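Local atomic coordinates of putative hydantoin racemase (Klebsiella pneumoniae subsp. pneumoniae, PDB entry 3QVL), a protein that racemises allantoin and probably also other 5-monosubstituted hydantoins, interconverting their D and L forms. Residues 13-18 / 146-151; 20-25 / 184-189; 7-12 / 56-61. One frame throughout, in Å; residues are numbered along the deposited sequence.

In the fold
Along the chain the segments run 7-12, 13-18, 20-25, 56-61, 146-151, 184-189, so each interaction crosses the other two. Interactions 1 and 2 share helix 13-26 and lie with their centres about 12 Å apart. There the helix that follows strand 2-7 of one four-stranded parallel sheet meets loops that follow strands 138-143 and 177-180 of the other. Interaction 3 stays with the first sheet, setting the end of strand 2-7 against helix 48-68; its centre is about 14 Å from interaction 1 and about 17 Å from interaction 2. Interactions 1 and 3 both touch the bound 5HY, which thus sits where the two halves meet.

Interaction 1 of 3, residues 13-18 / 146-151. With 5HY ([(4R)-2,5-dioxoimidazolidin-4-yl]acetic acid), chain C.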
# COMPACT_ATOMS: atom_id res chain seq x y z
N LEU A 13 37.38 -2.22 -14.31
CA LEU A 13 38.31 -2.90 -13.40
C LEU A 13 38.58 -2.03 -12.18
O LEU A 13 38.75 -2.54 -11.07
CB LEU A 13 39.62 -3.26 -14.11
CG LEU A 13 40.27 -4.61 -13.77
CD1 LEU A 13 41.47 -4.87 -14.66
CD2 LEU A 13 40.68 -4.75 -12.30
N ALA A 14 38.60 -0.71 -12.38
CA ALA A 14 38.78 0.25 -11.30
C ALA A 14 37.72 0.08 -10.21
O ALA A 14 38.04 0.05 -9.02
CB ALA A 14 38.77 1.68 -11.84
N MET A 15 36.46 -0.04 -10.62
CA MET A 15 35.35 -0.25 -9.69
C MET A 15 35.39 -1.66 -9.07
O MET A 15 35.05 -1.84 -7.90
CB MET A 15 34.00 0.03 -10.37
CG MET A 15 32.78 -0.08 -9.46
SD MET A 15 31.56 1.26 -9.61
CE MET A 15 31.76 1.76 -11.31
N THR A 16 35.83 -2.64 -9.86
CA THR A 16 36.03 -4.01 -9.37
C THR A 16 37.05 -4.04 -8.23
O THR A 16 36.87 -4.77 -7.25
CB THR A 16 36.45 -4.98 -10.51
OG1 THR A 16 35.54 -4.85 -11.61
CG2 THR A 16 36.44 -6.43 -10.03
N GLU A 17 38.11 -3.24 -8.36
CA GLU A 17 39.14 -3.10 -7.33
C GLU A 17 38.58 -2.52 -6.03
O GLU A 17 38.89 -3.00 -4.94
CB GLU A 17 40.29 -2.23 -7.83
CG GLU A 17 41.16 -2.88 -8.91
CD GLU A 17 41.97 -1.86 -9.71
OE1 GLU A 17 42.21 -0.75 -9.20
OE2 GLU A 17 42.35 -2.18 -10.85
N THR A 18 37.77 -1.47 -6.17
CA THR A 18 37.12 -0.82 -5.03
C THR A 18 36.17 -1.79 -4.32
O THR A 18 36.18 -1.90 -3.09
CB THR A 18 36.35 0.45 -5.47
OG1 THR A 18 37.24 1.35 -6.14
CG2 THR A 18 35.73 1.18 -4.27
N LEU A 146 26.69 13.32 -10.54
CA LEU A 146 27.91 13.06 -11.30
C LEU A 146 27.80 11.70 -11.99
O LEU A 146 27.03 10.85 -11.55
CB LEU A 146 29.14 13.09 -10.38
CG LEU A 146 29.65 14.43 -9.84
CD1 LEU A 146 30.82 14.20 -8.90
CD2 LEU A 146 30.05 15.38 -10.97
N PRO A 147 28.57 11.49 -13.08
CA PRO A 147 28.64 10.16 -13.68
C PRO A 147 29.15 9.14 -12.67
O PRO A 147 29.94 9.49 -11.79
CB PRO A 147 29.65 10.34 -14.81
CG PRO A 147 29.57 11.78 -15.16
CD PRO A 147 29.32 12.49 -13.87
N VAL A 148 28.70 7.90 -12.80
CA VAL A 148 29.08 6.82 -11.89
C VAL A 148 30.61 6.69 -11.74
O VAL A 148 31.12 6.54 -10.63
CB VAL A 148 28.45 5.47 -12.33
CG1 VAL A 148 29.12 4.28 -11.66
CG2 VAL A 148 26.95 5.47 -12.04
N LEU A 149 31.32 6.78 -12.87
CA LEU A 149 32.77 6.60 -12.88
C LEU A 149 33.57 7.78 -12.31
O LEU A 149 34.80 7.68 -12.18
CB LEU A 149 33.25 6.25 -14.30
CG LEU A 149 32.79 4.90 -14.85
CD1 LEU A 149 33.15 4.76 -16.32
CD2 LEU A 149 33.35 3.73 -14.04
N ALA A 150 32.88 8.86 -11.95
CA ALA A 150 33.52 10.00 -11.27
C ALA A 150 34.11 9.59 -9.92
O ALA A 150 35.04 10.22 -9.43
CB ALA A 150 32.53 11.15 -11.10
N LEU A 151 33.55 8.53 -9.33
CA LEU A 151 34.06 7.96 -8.08
C LEU A 151 35.45 7.33 -8.26
O LEU A 151 36.16 7.11 -7.28
CB LEU A 151 33.08 6.93 -7.52
CG LEU A 151 31.78 7.45 -6.90
CD1 LEU A 151 30.70 6.39 -6.95
CD2 LEU A 151 32.00 7.94 -5.47
C 5HY C . 26.54 0.81 -9.19
N 5HY C . 25.92 1.62 -11.26
O 5HY C . 26.56 0.49 -8.01
CA 5HY C . 25.37 1.48 -9.91
CB 5HY C . 24.98 2.84 -9.28
CG 5HY C . 26.14 3.81 -9.02
OAB 5HY C . 27.85 1.01 -12.27
NAF 5HY C . 27.52 0.60 -10.07
CAI 5HY C . 27.14 1.07 -11.26
OD1 5HY C . 25.81 4.98 -8.72
OD2 5HY C . 27.31 3.39 -9.10
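One side of the ligand pocket is lined by V148, which with L149 belongs to the short 3-10 turn after strand 138-143 and is backed by M15 in the first turn of helix 13-26. M15 leaves the helix with CG anti to the backbone N (chi1 -176°), then bends at the next two torsions and brings its terminal methyl round to the far segment. That methyl does all the touching: M15 CE lies 3.7 Å from V148 CG1 and equally 3.7 Å from L149 CD2. The methionine crosses both side chains at about a right angle. L149 reaches it with one branch, although its CB does not aim at the helix.

V148 works on two fronts. Besides meeting M15, its CG1 packs 3.3 Å from the carboxylate oxygen OD2 of 5HY and 3.6 Å from the ring carbonyl oxygen OAB, bridging the acid arm and the ring. Its other methyl, CG2, lies 3.5 Å from the carboxylate carbon CG of 5HY. With M15 SD 4.1 Å from the ring nitrogen NAF, the contact gives the ligand an apolar flank, while hydrogen bonds come from elsewhere in the site, among them S182 OG and T117 OG1. This is the junction of the two lobes of the Asp/Glu/hydantoin racemase fold, with one sheet's helix facing a loop of the other. The turn is held by a backbone bond from A150 N to P147 O (3.0 Å), and V148 N donates to E46 OE2. Just past it, E152 OE2 is hydrogen-bonded to T18 OG1, tying loop to helix a turn beyond M15.

Interaction 2 of 3, residues 20-25 / 184-189; sequences GAAARA and GMATLA
T187 turns its hydroxyl into the position between the backbone N and the carbonyl carbon (chi1 55°), which swings CG2 round to face A21 and A22 on helix 13-26 and keeps OG1 on the remoter side. The methyl, T187 CG2, comes to rest 4.2 Å from A22 CB and 4.4 Å from A21 CB, a looser fit than its neighbour makes. One residue earlier the approach is tighter and needs no torsion: the CB atoms of A22 and A186 both point into the interface and meet methyl to methyl at 3.5 Å. A22 CB also lies 4.1 Å from the carbonyl carbon C of A186. Side chains this short let the backbones come close, with A22 and T187 CA atoms 5.5 Å apart.

Within the two-lobed racemase fold, this joins the C-terminal half of the helix after strand 2-7 to the loop between strand 177-180 and helix 189-196 of the other sheet. The loop curls tightly, with L188 N bonded to M185 O at 3.0 Å. D202 touches both A22 and A186, so the methyl pair has a third neighbour from the loop just before helix 203-216. V204 of that helix packs against A186 and, on a neighbouring face of helix 13-26, against A23.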
# COMPACT_ATOMS: atom_id res chain seq x y z
N GLY A 20 36.19 -5.15 -4.57
CA GLY A 20 37.00 -6.24 -4.02
C GLY A 20 37.67 -5.90 -2.71
O GLY A 20 37.73 -6.73 -1.80
N ALA A 21 38.17 -4.66 -2.60
CA ALA A 21 38.82 -4.18 -1.38
C ALA A 21 37.84 -4.09 -0.21
O ALA A 21 38.18 -4.46 0.91
CB ALA A 21 39.48 -2.82 -1.63
N ALA A 22 36.63 -3.61 -0.49
CA ALA A 22 35.58 -3.50 0.53
C ALA A 22 35.12 -4.87 1.02
O ALA A 22 34.84 -5.04 2.21
CB ALA A 22 34.41 -2.69 0.01
N ALA A 23 35.05 -5.83 0.10
CA ALA A 23 34.63 -7.19 0.41
C ALA A 23 35.64 -7.92 1.29
O ALA A 23 35.27 -8.60 2.25
CB ALA A 23 34.37 -7.97 -0.88
N ARG A 24 36.93 -7.77 0.96
CA ARG A 24 38.01 -8.43 1.70
C ARG A 24 38.22 -7.84 3.09
O ARG A 24 38.63 -8.55 4.02
CB ARG A 24 39.32 -8.38 0.92
CG ARG A 24 39.37 -9.31 -0.28
CD ARG A 24 40.77 -9.36 -0.90
NE ARG A 24 41.23 -8.05 -1.35
CZ ARG A 24 41.03 -7.55 -2.57
NH1 ARG A 24 41.49 -6.35 -2.87
NH2 ARG A 24 40.38 -8.25 -3.49
N ALA A 25 37.93 -6.55 3.24
CA ALA A 25 38.13 -5.82 4.49
C ALA A 25 37.26 -6.33 5.64
O ALA A 25 37.65 -6.23 6.81
CB ALA A 25 37.92 -4.33 4.29
N GLY A 184 30.89 1.90 -6.17
CA GLY A 184 32.06 2.77 -6.16
C GLY A 184 32.24 3.55 -4.87
O GLY A 184 33.30 4.13 -4.64
N MET A 185 31.20 3.57 -4.03
CA MET A 185 31.24 4.25 -2.73
C MET A 185 31.62 3.29 -1.60
O MET A 185 31.70 3.70 -0.44
CB MET A 185 29.88 4.88 -2.42
CG MET A 185 29.50 6.05 -3.30
SD MET A 185 27.83 6.63 -2.93
CE MET A 185 27.48 7.59 -4.40
N ALA A 186 31.87 2.03 -1.95
CA ALA A 186 32.05 0.95 -0.99
C ALA A 186 33.07 1.22 0.12
O ALA A 186 32.81 0.91 1.29
CB ALA A 186 32.39 -0.35 -1.71
N THR A 187 34.21 1.80 -0.23
CA THR A 187 35.30 2.03 0.72
C THR A 187 35.14 3.32 1.54
O THR A 187 36.02 3.66 2.34
CB THR A 187 36.69 1.99 0.04
OG1 THR A 187 36.72 2.94 -1.04
CG2 THR A 187 36.98 0.60 -0.50
N LEU A 188 34.03 4.02 1.35
CA LEU A 188 33.74 5.28 2.05
C LEU A 188 32.96 5.07 3.35
O LEU A 188 32.95 5.95 4.22
CB LEU A 188 32.98 6.24 1.14
CG LEU A 188 33.71 7.27 0.27
CD1 LEU A 188 34.98 6.72 -0.37
CD2 LEU A 188 32.76 7.79 -0.81
N ALA A 189 32.31 3.92 3.46
CA ALA A 189 31.38 3.62 4.56
C ALA A 189 31.98 3.79 5.96
O ALA A 189 31.39 4.47 6.80
CB ALA A 189 30.81 2.22 4.40

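Interaction 3 of 3, residues 7-12 / 56-61. With 5HY ([(4R)-2,5-dioxoimidazolidin-4-yl]acetic acid), chain C.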
# COMPACT_ATOMS: atom_id res chain seq x y z
N ILE A 7 30.64 -10.22 -7.70
CA ILE A 7 30.54 -9.82 -9.10
C ILE A 7 30.23 -8.33 -9.26
O ILE A 7 29.15 -7.88 -8.86
CB ILE A 7 29.46 -10.63 -9.87
CG1 ILE A 7 29.66 -12.14 -9.65
CG2 ILE A 7 29.47 -10.28 -11.36
CD1 ILE A 7 28.44 -12.97 -10.01
N ASN A 8 31.17 -7.59 -9.82
CA ASN A 8 30.90 -6.25 -10.32
C ASN A 8 30.20 -6.40 -11.67
O ASN A 8 30.80 -6.90 -12.62
CB ASN A 8 32.19 -5.44 -10.46
CG ASN A 8 31.96 -4.05 -11.03
OD1 ASN A 8 30.84 -3.54 -11.05
ND2 ASN A 8 33.04 -3.42 -11.50
N PRO A 9 28.92 -5.99 -11.76
CA PRO A 9 28.14 -6.16 -12.98
C PRO A 9 28.59 -5.28 -14.15
O PRO A 9 28.26 -5.57 -15.30
CB PRO A 9 26.72 -5.78 -12.55
CG PRO A 9 26.72 -6.02 -11.08
CD PRO A 9 28.07 -5.54 -10.65
N ASN A 10 29.32 -4.20 -13.86
CA ASN A 10 29.94 -3.41 -14.92
C ASN A 10 31.37 -3.87 -15.21
O ASN A 10 31.96 -4.62 -14.42
CB ASN A 10 29.87 -1.90 -14.61
CG ASN A 10 30.78 -1.47 -13.48
OD1 ASN A 10 32.00 -1.68 -13.52
ND2 ASN A 10 30.20 -0.83 -12.47
N THR A 11 31.93 -3.43 -16.33
CA THR A 11 33.23 -3.92 -16.80
C THR A 11 34.43 -3.09 -16.34
O THR A 11 35.57 -3.37 -16.74
CB THR A 11 33.27 -4.05 -18.35
OG1 THR A 11 33.00 -2.77 -18.94
CG2 THR A 11 32.24 -5.06 -18.83
N SER A 12 34.18 -2.08 -15.51
CA SER A 12 35.26 -1.25 -14.97
C SER A 12 36.11 -2.03 -13.97
O SER A 12 35.61 -2.45 -12.92
CB SER A 12 34.68 0.01 -14.30
OG SER A 12 35.68 0.70 -13.57
N VAL A 56 22.98 -9.90 -17.91
CA VAL A 56 23.53 -11.04 -18.65
C VAL A 56 25.01 -11.27 -18.29
O VAL A 56 25.45 -12.41 -18.19
CB VAL A 56 23.32 -10.88 -20.19
CG1 VAL A 56 24.16 -11.89 -20.97
CG2 VAL A 56 21.85 -11.06 -20.52
N GLY A 57 25.74 -10.17 -18.09
CA GLY A 57 27.12 -10.24 -17.63
C GLY A 57 27.25 -10.89 -16.26
O GLY A 57 28.19 -11.65 -16.01
N VAL A 58 26.30 -10.58 -15.38
CA VAL A 58 26.20 -11.23 -14.07
C VAL A 58 26.02 -12.74 -14.23
O VAL A 58 26.73 -13.53 -13.59
CB VAL A 58 25.04 -10.64 -13.21
CG1 VAL A 58 24.74 -11.52 -12.00
CG2 VAL A 58 25.38 -9.23 -12.76
N LEU A 59 25.10 -13.14 -15.11
CA LEU A 59 24.80 -14.55 -15.36
C LEU A 59 26.00 -15.33 -15.89
O LEU A 59 26.19 -16.50 -15.53
CB LEU A 59 23.61 -14.69 -16.32
CG LEU A 59 22.23 -14.26 -15.80
CD1 LEU A 59 21.20 -14.34 -16.91
CD2 LEU A 59 21.79 -15.10 -14.60
N GLU A 60 26.79 -14.68 -16.74
CA GLU A 60 28.03 -15.27 -17.26
C GLU A 60 29.00 -15.59 -16.12
O GLU A 60 29.64 -16.64 -16.11
CB GLU A 60 28.69 -14.33 -18.27
N GLN A 61 29.09 -14.68 -15.15
CA GLN A 61 29.95 -14.88 -13.98
C GLN A 61 29.36 -15.87 -12.97
O GLN A 61 30.10 -16.62 -12.33
CB GLN A 61 30.30 -13.55 -13.31
CG GLN A 61 31.26 -12.66 -14.12
CD GLN A 61 32.54 -13.37 -14.54
OE1 GLN A 61 32.93 -13.33 -15.70
NE2 GLN A 61 33.20 -14.03 -13.59
C 5HY C . 26.54 0.81 -9.19
N 5HY C . 25.92 1.62 -11.26
O 5HY C . 26.56 0.49 -8.01
CA 5HY C . 25.37 1.48 -9.91
CB 5HY C . 24.98 2.84 -9.28
CG 5HY C . 26.14 3.81 -9.02
OAB 5HY C . 27.85 1.01 -12.27
NAF 5HY C . 27.52 0.60 -10.07
CAI 5HY C . 27.14 1.07 -11.26
OD1 5HY C . 25.81 4.98 -8.72
OD2 5HY C . 27.31 3.39 -9.10
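I7, the last residue of strand 2-7, puts its side chain against helix 48-68: CD1 lies 3.8 Å from Q61 CB, and CG2 touches the same carbon from the other branch. Q61 offers the CB and CG end of its side chain, because a bend at chi2 (-54°) carries its amide away. N8 points its side chain off the helix and back over the loop, where OD1 accepts from N10 N at 3.3 Å in an Asx turn, the donor standing well above the carbonyl plane. P9 returns to the helix, its ring lying alongside V58 with CB 3.7 Å from V58 CG2. Opposite P9 O the helix carries G57, which has no side chain.

This loop, joining strand 2-7, an inner strand of its parallel sheet, to helix 13-26, forms part of the ligand site. N10 delivers its amide there: ND2 donates to OAB of 5HY at 3.0 Å, with a bent N-H...O angle of 137°. Two bonds grip the other end of that amide and fix its rotation: N10 OD1 accepts from N8 ND2 at 2.9 Å, from above the carbonyl plane, and from S12 N at 3.0 Å, close to that plane, in a second Asx turn. S12 then N-caps the next helix through OG to M15 N. On helix 48-68, V56 packs on A52 and L59 on F49, both of the second subunit.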